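Local structure of DMATS type aromatic prenyltransferase (Micromonospora olivasterospora, 6ZRY) at residues Gly307-Arg310 and Ala311-Ala314; Asp11-Leu14 and Ala15-Cys18; Thr285-Gln288 and Glu289-Asp292; Asp24-Glu27 and Pro28-Leu32. The protein probably transfers a dimethylallyl group to the indole ring of tryptophan, acting as a bacterial aromatic prenyltransferase with an ABBA-barrel fold. All blocks are in the same frame, centred on the assembly; numbering follows the deposited sequence.

In the fold
All four contacts are local, each within or at the start of one helix of the layer around the antiparallel barrel, and all are partly buried. Contacts 1 and 2 lie in helices 305-315 and 6-21, which touch; contact 1 also meets contact 3 in helix 287-300, and contact 2 meets contact 4 in helix 26-36, so the order across the surface is 3, 1, 2, 4. The centres of contacts 3 and 4 are about 30 Å apart. Mid-helix, contact 1 is mainly apolar and contact 2 adds an arginine folded over a carbonyl. An aspartate caps charge-rich contact 3; a weaker aspartate bond opens contact 4, which uses prolines and a water.

Contact 1 (Gly307-Arg310 and Ala311-Ala314); sequences GLDR and AIAA
I312 and L308, one helical turn apart, lie side by side and point the same way, their CD1 methyls meeting at 3.8 Å. With I312 CG1 set anti to its carbonyl carbon (chi1 -72°), the longer branch runs back along the preceding turn, and I312 CG1 packs 3.3 Å from L308 O. L308 O also accepts I312 N at 2.9 Å. A311 repeats the pattern without a branch: its N donates to G307 O at 2.9 Å, and its CB methyl rests 3.4 Å from the same oxygen. R310 joins the next turn through its backbone, R310 O taking A314 N at 2.9 Å with A314 CB close beside it, while its side chain turns from this helix and touches V20 of helix 6-21. D309 O accepts A313 N, and the D309 carboxylate forms a salt bridge with R291 NE through OD1. The helix is thus two-sided, with R310 and A313 exposed and L308, A311, I312 and A314 buried. L308 packs on V294, A295 and L298 of helix 287-300, A311 and A314 on L17 of helix 6-21; L308 meets V343 and A311 meets L345 of strand 341-346.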
ATOM      1  N   GLY A 307       6.201   3.336  19.906  1.00 25.86           N
ATOM      2  CA  GLY A 307       5.778   2.300  18.949  1.00 25.42           C
ATOM      3  C   GLY A 307       6.512   2.450  17.630  1.00 23.59           C
ATOM      4  O   GLY A 307       6.982   1.430  17.082  1.00 23.40           O
ATOM      5  N   LEU A 308       6.602   3.683  17.153  1.00 22.14           N
ATOM      6  CA  LEU A 308       7.321   4.064  15.914  1.00 21.68           C
ATOM      7  C   LEU A 308       8.804   3.673  16.038  1.00 21.27           C
ATOM      8  O   LEU A 308       9.315   2.994  15.150  1.00 20.65           O
ATOM      9  CB  LEU A 308       7.186   5.567  15.702  1.00 21.41           C
ATOM     10  CG  LEU A 308       8.095   6.143  14.619  1.00 21.70           C
ATOM     11  CD1 LEU A 308       7.626   5.718  13.256  1.00 21.89           C
ATOM     12  CD2 LEU A 308       8.176   7.647  14.719  1.00 21.73           C
ATOM     13  N   ASP A 309       9.468   4.121  17.097  1.00 21.37           N
ATOM     14  CA  ASP A 309      10.913   3.869  17.284  1.00 21.20           C
ATOM     15  C   ASP A 309      11.171   2.368  17.449  1.00 21.04           C
ATOM     16  O   ASP A 309      12.156   1.915  16.933  1.00 20.08           O
ATOM     17  CB  ASP A 309      11.475   4.698  18.428  1.00 21.92           C
ATOM     18  CG  ASP A 309      11.417   6.175  18.133  1.00 22.49           C
ATOM     19  OD1 ASP A 309      11.445   6.538  16.937  1.00 23.84           O
ATOM     20  OD2 ASP A 309      11.300   6.945  19.075  1.00 23.73           O
ATOM     21  N   ARG A 310      10.300   1.629  18.121  1.00 21.70           N
ATOM     22  CA  ARG A 310      10.470   0.164  18.276  1.00 23.24           C
ATOM     23  C   ARG A 310      10.243  -0.516  16.914  1.00 21.80           C
ATOM     24  O   ARG A 310      11.021  -1.467  16.591  1.00 20.94           O
ATOM     25  CB  ARG A 310       9.568  -0.372  19.393  1.00 26.08           C
ATOM     26  CG  ARG A 310      10.062   0.001  20.789  1.00 29.13           C
ATOM     27  CD  ARG A 310       9.583  -0.895  21.917  1.00 33.58           C
ATOM     28  NE  ARG A 310       8.184  -1.303  21.806  1.00 36.72           N
ATOM     29  CZ  ARG A 310       7.743  -2.580  21.736  1.00 40.24           C
ATOM     30  NH1 ARG A 310       6.436  -2.821  21.643  1.00 41.13           N
ATOM     31  NH2 ARG A 310       8.597  -3.604  21.770  1.00 41.95           N
ATOM     32  N   ALA A 311       9.271  -0.066  16.126  1.00 21.07           N
ATOM     33  CA  ALA A 311       9.006  -0.678  14.794  1.00 20.10           C
ATOM     34  C   ALA A 311      10.223  -0.430  13.889  1.00 19.28           C
ATOM     35  O   ALA A 311      10.651  -1.339  13.212  1.00 19.32           O
ATOM     36  CB  ALA A 311       7.726  -0.152  14.183  1.00 20.40           C
ATOM     37  N   ILE A 312      10.763   0.773  13.900  1.00 18.98           N
ATOM     38  CA  ILE A 312      11.954   1.137  13.082  1.00 19.09           C
ATOM     39  C   ILE A 312      13.090   0.192  13.472  1.00 19.10           C
ATOM     40  O   ILE A 312      13.679  -0.429  12.572  1.00 19.30           O
ATOM     41  CB  ILE A 312      12.310   2.629  13.244  1.00 19.29           C
ATOM     42  CG1 ILE A 312      11.300   3.542  12.536  1.00 19.06           C
ATOM     43  CG2 ILE A 312      13.722   2.918  12.780  1.00 19.74           C
ATOM     44  CD1 ILE A 312      11.357   5.003  13.010  1.00 19.27           C
ATOM     45  N   ALA A 313      13.382   0.084  14.764  1.00 19.42           N
ATOM     46  CA  ALA A 313      14.503  -0.723  15.298  1.00 19.89           C
ATOM     47  C   ALA A 313      14.304  -2.203  14.944  1.00 19.93           C
ATOM     48  O   ALA A 313      15.326  -2.910  14.715  1.00 21.39           O
ATOM     49  CB  ALA A 313      14.618  -0.539  16.786  1.00 20.45           C
ATOM     50  N   ALA A 314      13.057  -2.682  14.934  1.00 19.91           N
ATOM     51  CA  ALA A 314      12.703  -4.079  14.557  1.00 19.64           C
ATOM     52  C   ALA A 314      13.122  -4.334  13.113  1.00 19.09           C
ATOM     53  O   ALA A 314      13.593  -5.465  12.822  1.00 18.84           O
ATOM     54  CB  ALA A 314      11.229  -4.338  14.755  1.00 19.86           C
TER

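Contact 2 (Asp11-Leu14 and Ala15-Cys18); sequences DGQL and ARLC
G12 O is met by R16 twice: it accepts R16 N at 3.2 Å, and the guanidinium of the same residue lies over it, the oxygen standing 3.3 Å from the R16 guanidinium plane and above its centre. The arginine doubles back to do this, its chain starting beside its own backbone N and bending at chi3 (-65°). G12 leaves room for the fold-back, since a CB there would come tightly against R16 NH2. The guanidinium also crosses the side chain of Q13, with Q13 CG 3.8 Å from R16 NH1 and the amide turned 65° from the guanidinium plane. Outside the segments R16 NE donates to A314 O, and Q13 NE2 to V315 O and A347 O, so both polar ends tie into neighbouring chain segments. This is an ordinary alpha-helical stretch in the outer helical layer of the ABBA barrel, and L14 and L17 turn to its strands, both reaching L75 of strand 71-79. L17 packs its CG 3.4 Å from Q13 O, which also takes L17 N at 2.9 Å. On another flank, D11 OD2 forms a salt bridge with R29 NH1 of helix 26-36, and D11 O accepts A15 N. L14 CD1 lies 4.0 Å from C18 SG, and both side chains rest on P28.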
ATOM      1  N   ASP A  11      11.829 -12.527   7.297  1.00 17.86           N
ATOM      2  CA  ASP A  11      11.183 -13.318   8.367  1.00 18.89           C
ATOM      3  C   ASP A  11      11.622 -12.746   9.722  1.00 19.24           C
ATOM      4  O   ASP A  11      10.804 -12.671  10.585  1.00 19.65           O
ATOM      5  CB  ASP A  11      11.516 -14.810   8.239  1.00 19.63           C
ATOM      6  CG  ASP A  11      10.881 -15.678   9.321  1.00 20.28           C
ATOM      7  OD1 ASP A  11       9.621 -15.681   9.430  1.00 20.06           O
ATOM      8  OD2 ASP A  11      11.661 -16.329  10.071  1.00 22.16           O
ATOM      9  N   GLY A  12      12.891 -12.353   9.873  1.00 19.51           N
ATOM     10  CA  GLY A  12      13.399 -11.737  11.124  1.00 20.18           C
ATOM     11  C   GLY A  12      12.746 -10.398  11.393  1.00 19.90           C
ATOM     12  O   GLY A  12      12.358 -10.140  12.504  1.00 20.78           O
ATOM     13  N   GLN A  13      12.638  -9.558  10.370  1.00 19.03           N
ATOM     14  CA  GLN A  13      11.939  -8.258  10.450  1.00 18.67           C
ATOM     15  C   GLN A  13      10.498  -8.487  10.920  1.00 19.16           C
ATOM     16  O   GLN A  13      10.072  -7.806  11.863  1.00 19.20           O
ATOM     17  CB  GLN A  13      12.027  -7.552   9.104  1.00 17.71           C
ATOM     18  CG  GLN A  13      13.427  -7.109   8.742  1.00 17.49           C
ATOM     19  CD  GLN A  13      13.543  -6.576   7.345  1.00 17.03           C
ATOM     20  OE1 GLN A  13      13.010  -7.150   6.400  1.00 17.10           O
ATOM     21  NE2 GLN A  13      14.259  -5.471   7.189  1.00 17.35           N
ATOM     22  N   LEU A  14       9.759  -9.385  10.282  1.00 19.27           N
ATOM     23  CA  LEU A  14       8.335  -9.618  10.635  1.00 19.99           C
ATOM     24  C   LEU A  14       8.221 -10.125  12.087  1.00 20.74           C
ATOM     25  O   LEU A  14       7.315  -9.699  12.781  1.00 20.57           O
ATOM     26  CB  LEU A  14       7.699 -10.610   9.670  1.00 19.62           C
ATOM     27  CG  LEU A  14       6.228 -10.906   9.950  1.00 19.28           C
ATOM     28  CD1 LEU A  14       5.426  -9.634   9.969  1.00 19.44           C
ATOM     29  CD2 LEU A  14       5.656 -11.880   8.927  1.00 19.66           C
ATOM     30  N   ALA A  15       9.061 -11.062  12.483  1.00 22.60           N
ATOM     31  CA  ALA A  15       9.044 -11.655  13.850  1.00 24.02           C
ATOM     32  C   ALA A  15       9.178 -10.527  14.890  1.00 24.71           C
ATOM     33  O   ALA A  15       8.385 -10.486  15.835  1.00 25.53           O
ATOM     34  CB  ALA A  15      10.135 -12.686  13.978  1.00 24.58           C
ATOM     35  N   ARG A  16      10.114  -9.608  14.679  1.00 25.09           N
ATOM     36  CA  ARG A  16      10.351  -8.477  15.598  1.00 25.36           C
ATOM     37  C   ARG A  16       9.173  -7.500  15.524  1.00 24.98           C
ATOM     38  O   ARG A  16       8.736  -7.019  16.599  1.00 25.04           O
ATOM     39  CB  ARG A  16      11.715  -7.846  15.312  1.00 26.66           C
ATOM     40  CG  ARG A  16      12.899  -8.738  15.661  1.00 27.54           C
ATOM     41  CD  ARG A  16      14.211  -8.000  15.506  1.00 29.26           C
ATOM     42  NE  ARG A  16      14.465  -7.625  14.128  1.00 30.15           N
ATOM     43  CZ  ARG A  16      15.128  -8.374  13.222  1.00 32.44           C
ATOM     44  NH1 ARG A  16      15.280  -7.932  11.978  1.00 32.30           N
ATOM     45  NH2 ARG A  16      15.643  -9.554  13.563  1.00 33.78           N
ATOM     46  N   LEU A  17       8.619  -7.248  14.342  1.00 22.76           N
ATOM     47  CA  LEU A  17       7.501  -6.280  14.194  1.00 23.71           C
ATOM     48  C   LEU A  17       6.256  -6.810  14.936  1.00 25.26           C
ATOM     49  O   LEU A  17       5.451  -5.978  15.470  1.00 26.65           O
ATOM     50  CB  LEU A  17       7.199  -6.095  12.708  1.00 22.30           C
ATOM     51  CG  LEU A  17       8.086  -5.102  11.972  1.00 21.49           C
ATOM     52  CD1 LEU A  17       7.769  -5.138  10.486  1.00 21.01           C
ATOM     53  CD2 LEU A  17       7.888  -3.686  12.510  1.00 21.77           C
ATOM     54  N   CYS A  18       6.056  -8.120  14.894  1.00 26.44           N
ATOM     55  CA  CYS A  18       4.916  -8.810  15.544  1.00 27.95           C
ATOM     56  C   CYS A  18       4.974  -8.560  17.050  1.00 30.52           C
ATOM     57  O   CYS A  18       3.901  -8.254  17.635  1.00 30.57           O
ATOM     58  CB  CYS A  18       4.910 -10.301  15.244  1.00 26.68           C
ATOM     59  SG  CYS A  18       4.190 -10.689  13.640  1.00 26.30           S
TER

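Contact 3 (Thr285-Gln288 and Glu289-Asp292); sequences TDDQ and EARD
D286 OD1 takes E289 N at 3.0 Å, approached on its syn side but 33° out of the carboxylate plane, and a weak second bond from Q288 N. D286 is the N-cap of helix 287-300, so its carboxylate supplies acceptors to amides that the first turn cannot serve; its other oxygen, OD2, is in a salt bridge with R321. E289 reaches back in return: extended beyond CG, it brings OE1 to T285 N at 3.0 Å, nearly along the C-O axis. This return bond goes to the residue before the N-cap, so the reciprocal pair of a classical capping box is not completed. E289 OE2 pairs with R293, while D287 accepts from the backbone of L326 and I327 and from R318. Three acids thus cluster at the amino end of the helix, where the helix dipole is likely to favour negative charge. In this outer layer of the ABBA barrel, A290 and R291 touch I327 of strand 327-333. One turn on, the bend of Q288 at chi2 (64°) swings its amide over D292, and Q288 NE2 donates to D292 OD1 at 3.1 Å from above the carboxylate plane. R291 NH1 reaches D292 OD1 from the opposite face at 2.9 Å, as a salt bridge, its NE serving D309. A leucine at Q288 has no amide to offer D292 OD1, and the carboxylate, gripped by R291 from the other face, would probably be freer to turn. Backbone acceptors of the turn are filled too: D286 O by A290 N, D287 O by R291 N and Q288 O by D292 N.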
ATOM      1  N   THR A 285      16.451  14.374   3.797  1.00 20.39           N
ATOM      2  CA  THR A 285      17.889  14.075   3.609  1.00 21.34           C
ATOM      3  C   THR A 285      18.143  12.604   3.926  1.00 20.47           C
ATOM      4  O   THR A 285      19.029  12.012   3.290  1.00 22.26           O
ATOM      5  CB  THR A 285      18.754  15.021   4.439  1.00 21.94           C
ATOM      6  OG1 THR A 285      18.326  15.003   5.804  1.00 21.74           O
ATOM      7  CG2 THR A 285      18.685  16.422   3.891  1.00 22.95           C
ATOM      8  N   ASP A 286      17.399  12.042   4.869  1.00 19.77           N
ATOM      9  CA  ASP A 286      17.692  10.727   5.453  1.00 19.19           C
ATOM     10  C   ASP A 286      16.534  10.295   6.358  1.00 18.27           C
ATOM     11  O   ASP A 286      15.668  11.083   6.616  1.00 16.96           O
ATOM     12  CB  ASP A 286      19.020  10.795   6.224  1.00 20.38           C
ATOM     13  CG  ASP A 286      19.020  11.853   7.298  1.00 21.34           C
ATOM     14  OD1 ASP A 286      18.292  11.679   8.285  1.00 21.09           O
ATOM     15  OD2 ASP A 286      19.729  12.844   7.132  1.00 22.86           O
ATOM     16  N   ASP A 287      16.618   9.081   6.866  1.00 17.28           N
ATOM     17  CA  ASP A 287      15.586   8.451   7.699  1.00 17.18           C
ATOM     18  C   ASP A 287      15.546   9.059   9.100  1.00 17.12           C
ATOM     19  O   ASP A 287      14.521   8.892   9.741  1.00 17.11           O
ATOM     20  CB  ASP A 287      15.787   6.947   7.671  1.00 16.71           C
ATOM     21  CG  ASP A 287      15.172   6.397   6.400  1.00 16.96           C
ATOM     22  OD1 ASP A 287      13.925   6.662   6.215  1.00 16.28           O
ATOM     23  OD2 ASP A 287      15.921   5.742   5.608  1.00 16.96           O
ATOM     24  N   GLN A 288      16.614   9.702   9.582  1.00 17.77           N
ATOM     25  CA  GLN A 288      16.534  10.427  10.872  1.00 18.38           C
ATOM     26  C   GLN A 288      15.561  11.581  10.681  1.00 17.76           C
ATOM     27  O   GLN A 288      14.625  11.727  11.506  1.00 17.40           O
ATOM     28  CB  GLN A 288      17.873  10.943  11.358  1.00 19.10           C
ATOM     29  CG  GLN A 288      17.789  11.575  12.748  1.00 19.60           C
ATOM     30  CD  GLN A 288      17.413  10.591  13.817  1.00 20.38           C
ATOM     31  OE1 GLN A 288      18.149   9.646  14.114  1.00 20.66           O
ATOM     32  NE2 GLN A 288      16.234  10.760  14.383  1.00 20.15           N
ATOM     33  N   GLU A 289      15.727  12.337   9.616  1.00 17.62           N
ATOM     34  CA  GLU A 289      14.792  13.452   9.335  1.00 17.87           C
ATOM     35  C   GLU A 289      13.378  12.899   9.118  1.00 16.86           C
ATOM     36  O   GLU A 289      12.392  13.492   9.677  1.00 16.47           O
ATOM     37  CB  GLU A 289      15.221  14.282   8.147  1.00 18.66           C
ATOM     38  CG  GLU A 289      14.352  15.523   8.028  1.00 19.69           C
ATOM     39  CD  GLU A 289      14.675  16.474   6.905  1.00 20.74           C
ATOM     40  OE1 GLU A 289      15.242  16.035   5.916  1.00 20.98           O
ATOM     41  OE2 GLU A 289      14.358  17.693   7.064  1.00 22.88           O
ATOM     42  N   ALA A 290      13.226  11.814   8.356  1.00 16.05           N
ATOM     43  CA  ALA A 290      11.884  11.254   8.126  1.00 15.59           C
ATOM     44  C   ALA A 290      11.310  10.816   9.478  1.00 15.38           C
ATOM     45  O   ALA A 290      10.151  11.059   9.725  1.00 14.99           O
ATOM     46  CB  ALA A 290      11.895  10.067   7.128  1.00 15.44           C
ATOM     47  N   ARG A 291      12.106  10.160  10.311  1.00 15.40           N
ATOM     48  CA  ARG A 291      11.586   9.630  11.607  1.00 15.92           C
ATOM     49  C   ARG A 291      11.103  10.829  12.444  1.00 16.30           C
ATOM     50  O   ARG A 291      10.065  10.726  13.071  1.00 15.94           O
ATOM     51  CB  ARG A 291      12.637   8.791  12.345  1.00 15.99           C
ATOM     52  CG  ARG A 291      12.194   8.395  13.750  1.00 16.59           C
ATOM     53  CD  ARG A 291      12.583   9.433  14.794  1.00 17.20           C
ATOM     54  NE  ARG A 291      11.982   9.185  16.089  1.00 17.82           N
ATOM     55  CZ  ARG A 291      11.804  10.104  17.043  1.00 18.61           C
ATOM     56  NH1 ARG A 291      12.157  11.361  16.846  1.00 18.69           N
ATOM     57  NH2 ARG A 291      11.246   9.757  18.191  1.00 19.10           N
ATOM     58  N   ASP A 292      11.872  11.908  12.439  1.00 17.11           N
ATOM     59  CA  ASP A 292      11.562  13.137  13.227  1.00 17.43           C
ATOM     60  C   ASP A 292      10.241  13.741  12.757  1.00 17.80           C
ATOM     61  O   ASP A 292       9.474  14.159  13.623  1.00 18.15           O
ATOM     62  CB  ASP A 292      12.743  14.101  13.211  1.00 18.03           C
ATOM     63  CG  ASP A 292      13.941  13.574  14.003  1.00 18.29           C
ATOM     64  OD1 ASP A 292      13.760  12.595  14.817  1.00 19.22           O
ATOM     65  OD2 ASP A 292      15.025  14.112  13.826  1.00 19.68           O
TER

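Contact 4 (Asp24-Glu27 and Pro28-Leu32); sequences DPVE and PRNLL
E27 leaves its backbone with CG anti to N (chi1 179°) and then bends at chi2 (67°), which lays its carboxylate obliquely across L31, E27 OE1 lying 3.7 Å from L31 CD1. L31, with CG beside its own backbone N, packs against the preceding turn, L31 CG standing 3.3 Å from E27 O; that oxygen accepts L31 N at 2.9 Å. E27 OE1 also forms a salt bridge with R105 of helix 88-106. Replacing E27 by an alanine removes the carboxylate, so R105 is likely to be left without this mate and the branched end of L31 less covered. The helix start is proline-built. D24 OD2 makes a weak capping bond to V26 N, P25 O accepts R29 N, and P28, with no N-H to give, sets its ring CD 3.0 Å from D24 O. Proline is well suited to a first turn, where amides have no preceding helical carbonyl to bond. On the exposed flank V26 and N30 run side by side, N30 ND2 lying 3.9 Å from V26 CG1. V26 O takes N30 N at 3.0 Å and a hydrogen from a water 2.8 Å away; the same water donates weakly to N30 OD1. Helix 26-36 is wedged between its neighbours: P28 and L32 face helix 6-21, P28 also meets F137 of strand 131-138, and L31 touches helix 88-106, L135 of strand 131-138 and F145 of strand 141-149.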
ATOM      1  N   ASP A  24       0.350 -12.190  17.278  1.00 36.03           N
ATOM      2  CA  ASP A  24       0.912 -13.559  17.341  1.00 35.63           C
ATOM      3  C   ASP A  24       1.674 -13.831  16.042  1.00 33.88           C
ATOM      4  O   ASP A  24       1.097 -13.692  14.972  1.00 32.45           O
ATOM      5  CB  ASP A  24      -0.170 -14.613  17.524  1.00 37.08           C
ATOM      6  CG  ASP A  24       0.432 -15.992  17.695  1.00 38.33           C
ATOM      7  OD1 ASP A  24       0.830 -16.297  18.822  1.00 41.24           O
ATOM      8  OD2 ASP A  24       0.566 -16.724  16.673  1.00 38.55           O
ATOM      9  N   PRO A  25       2.960 -14.256  16.105  1.00 32.64           N
ATOM     10  CA  PRO A  25       3.816 -14.373  14.914  1.00 31.57           C
ATOM     11  C   PRO A  25       3.706 -15.638  14.045  1.00 30.24           C
ATOM     12  O   PRO A  25       4.216 -15.627  12.919  1.00 27.99           O
ATOM     13  CB  PRO A  25       5.226 -14.367  15.527  1.00 31.64           C
ATOM     14  CG  PRO A  25       5.037 -15.077  16.857  1.00 32.91           C
ATOM     15  CD  PRO A  25       3.677 -14.622  17.339  1.00 33.15           C
ATOM     16  N   VAL A  26       3.075 -16.708  14.526  1.00 30.34           N
ATOM     17  CA  VAL A  26       3.162 -18.023  13.823  1.00 30.20           C
ATOM     18  C   VAL A  26       2.528 -17.876  12.434  1.00 28.62           C
ATOM     19  O   VAL A  26       3.240 -18.053  11.408  1.00 27.03           O
ATOM     20  CB  VAL A  26       2.533 -19.166  14.638  1.00 31.78           C
ATOM     21  CG1 VAL A  26       2.655 -20.492  13.898  1.00 32.45           C
ATOM     22  CG2 VAL A  26       3.170 -19.270  16.012  1.00 32.69           C
ATOM     23  N   GLU A  27       1.267 -17.495  12.396  1.00 28.26           N
ATOM     24  CA  GLU A  27       0.490 -17.422  11.146  1.00 28.19           C
ATOM     25  C   GLU A  27       1.082 -16.317  10.255  1.00 25.43           C
ATOM     26  O   GLU A  27       1.268 -16.529   9.071  1.00 23.68           O
ATOM     27  CB  GLU A  27      -0.998 -17.279  11.492  1.00 30.91           C
ATOM     28  CG  GLU A  27      -1.906 -17.165  10.298  1.00 32.63           C
ATOM     29  CD  GLU A  27      -2.012 -18.395   9.422  1.00 34.50           C
ATOM     30  OE1 GLU A  27      -2.699 -18.308   8.391  1.00 36.05           O
ATOM     31  OE2 GLU A  27      -1.415 -19.426   9.761  1.00 37.16           O
ATOM     32  N   PRO A  28       1.412 -15.104  10.767  1.00 24.39           N
ATOM     33  CA  PRO A  28       2.048 -14.090   9.925  1.00 23.24           C
ATOM     34  C   PRO A  28       3.335 -14.568   9.241  1.00 22.18           C
ATOM     35  O   PRO A  28       3.534 -14.278   8.048  1.00 20.54           O
ATOM     36  CB  PRO A  28       2.332 -12.951  10.910  1.00 23.18           C
ATOM     37  CG  PRO A  28       1.167 -13.075  11.879  1.00 23.93           C
ATOM     38  CD  PRO A  28       1.084 -14.578  12.107  1.00 24.26           C
ATOM     39  N   ARG A  29       4.174 -15.280   9.962  1.00 22.18           N
ATOM     40  CA  ARG A  29       5.463 -15.761   9.403  1.00 22.17           C
ATOM     41  C   ARG A  29       5.202 -16.864   8.379  1.00 21.26           C
ATOM     42  O   ARG A  29       5.933 -16.913   7.373  1.00 19.74           O
ATOM     43  CB  ARG A  29       6.399 -16.211  10.511  1.00 22.88           C
ATOM     44  CG  ARG A  29       6.821 -15.090  11.432  1.00 24.05           C
ATOM     45  CD  ARG A  29       7.569 -15.657  12.608  1.00 25.09           C
ATOM     46  NE  ARG A  29       8.856 -16.166  12.173  1.00 25.29           N
ATOM     47  CZ  ARG A  29       9.727 -16.784  12.960  1.00 27.31           C
ATOM     48  NH1 ARG A  29      10.889 -17.179  12.469  1.00 27.46           N
ATOM     49  NH2 ARG A  29       9.430 -17.006  14.231  1.00 27.57           N
ATOM     50  N   ASN A  30       4.186 -17.691   8.606  1.00 21.60           N
ATOM     51  CA  ASN A  30       3.745 -18.736   7.635  1.00 22.34           C
ATOM     52  C   ASN A  30       3.223 -18.053   6.370  1.00 20.97           C
ATOM     53  O   ASN A  30       3.508 -18.543   5.269  1.00 20.28           O
ATOM     54  CB  ASN A  30       2.696 -19.674   8.236  1.00 25.26           C
ATOM     55  CG  ASN A  30       3.307 -20.671   9.201  1.00 27.47           C
ATOM     56  OD1 ASN A  30       4.520 -20.923   9.151  1.00 29.85           O
ATOM     57  ND2 ASN A  30       2.489 -21.245  10.077  1.00 28.87           N
ATOM     58  N   LEU A  31       2.487 -16.948   6.519  1.00 19.89           N
ATOM     59  CA  LEU A  31       1.867 -16.276   5.365  1.00 19.38           C
ATOM     60  C   LEU A  31       2.960 -15.542   4.582  1.00 18.37           C
ATOM     61  O   LEU A  31       2.930 -15.640   3.358  1.00 18.82           O
ATOM     62  CB  LEU A  31       0.734 -15.372   5.835  1.00 19.48           C
ATOM     63  CG  LEU A  31      -0.491 -16.111   6.363  1.00 19.77           C
ATOM     64  CD1 LEU A  31      -1.466 -15.137   6.970  1.00 20.35           C
ATOM     65  CD2 LEU A  31      -1.157 -16.924   5.275  1.00 19.91           C
ATOM     66  N   LEU A  32       3.937 -14.899   5.254  1.00 18.05           N
ATOM     67  CA  LEU A  32       5.046 -14.224   4.541  1.00 17.76           C
ATOM     68  C   LEU A  32       5.827 -15.241   3.694  1.00 17.98           C
ATOM     69  O   LEU A  32       6.157 -14.906   2.525  1.00 17.33           O
ATOM     70  CB  LEU A  32       5.958 -13.501   5.533  1.00 17.63           C
ATOM     71  CG  LEU A  32       7.257 -12.925   4.961  1.00 17.56           C
ATOM     72  CD1 LEU A  32       6.988 -11.816   3.918  1.00 17.43           C
ATOM     73  CD2 LEU A  32       8.124 -12.395   6.096  1.00 18.04           C
TER
HETATM   74  O   HOH W   1       5.559 -19.635  11.795  1.00 33.65           O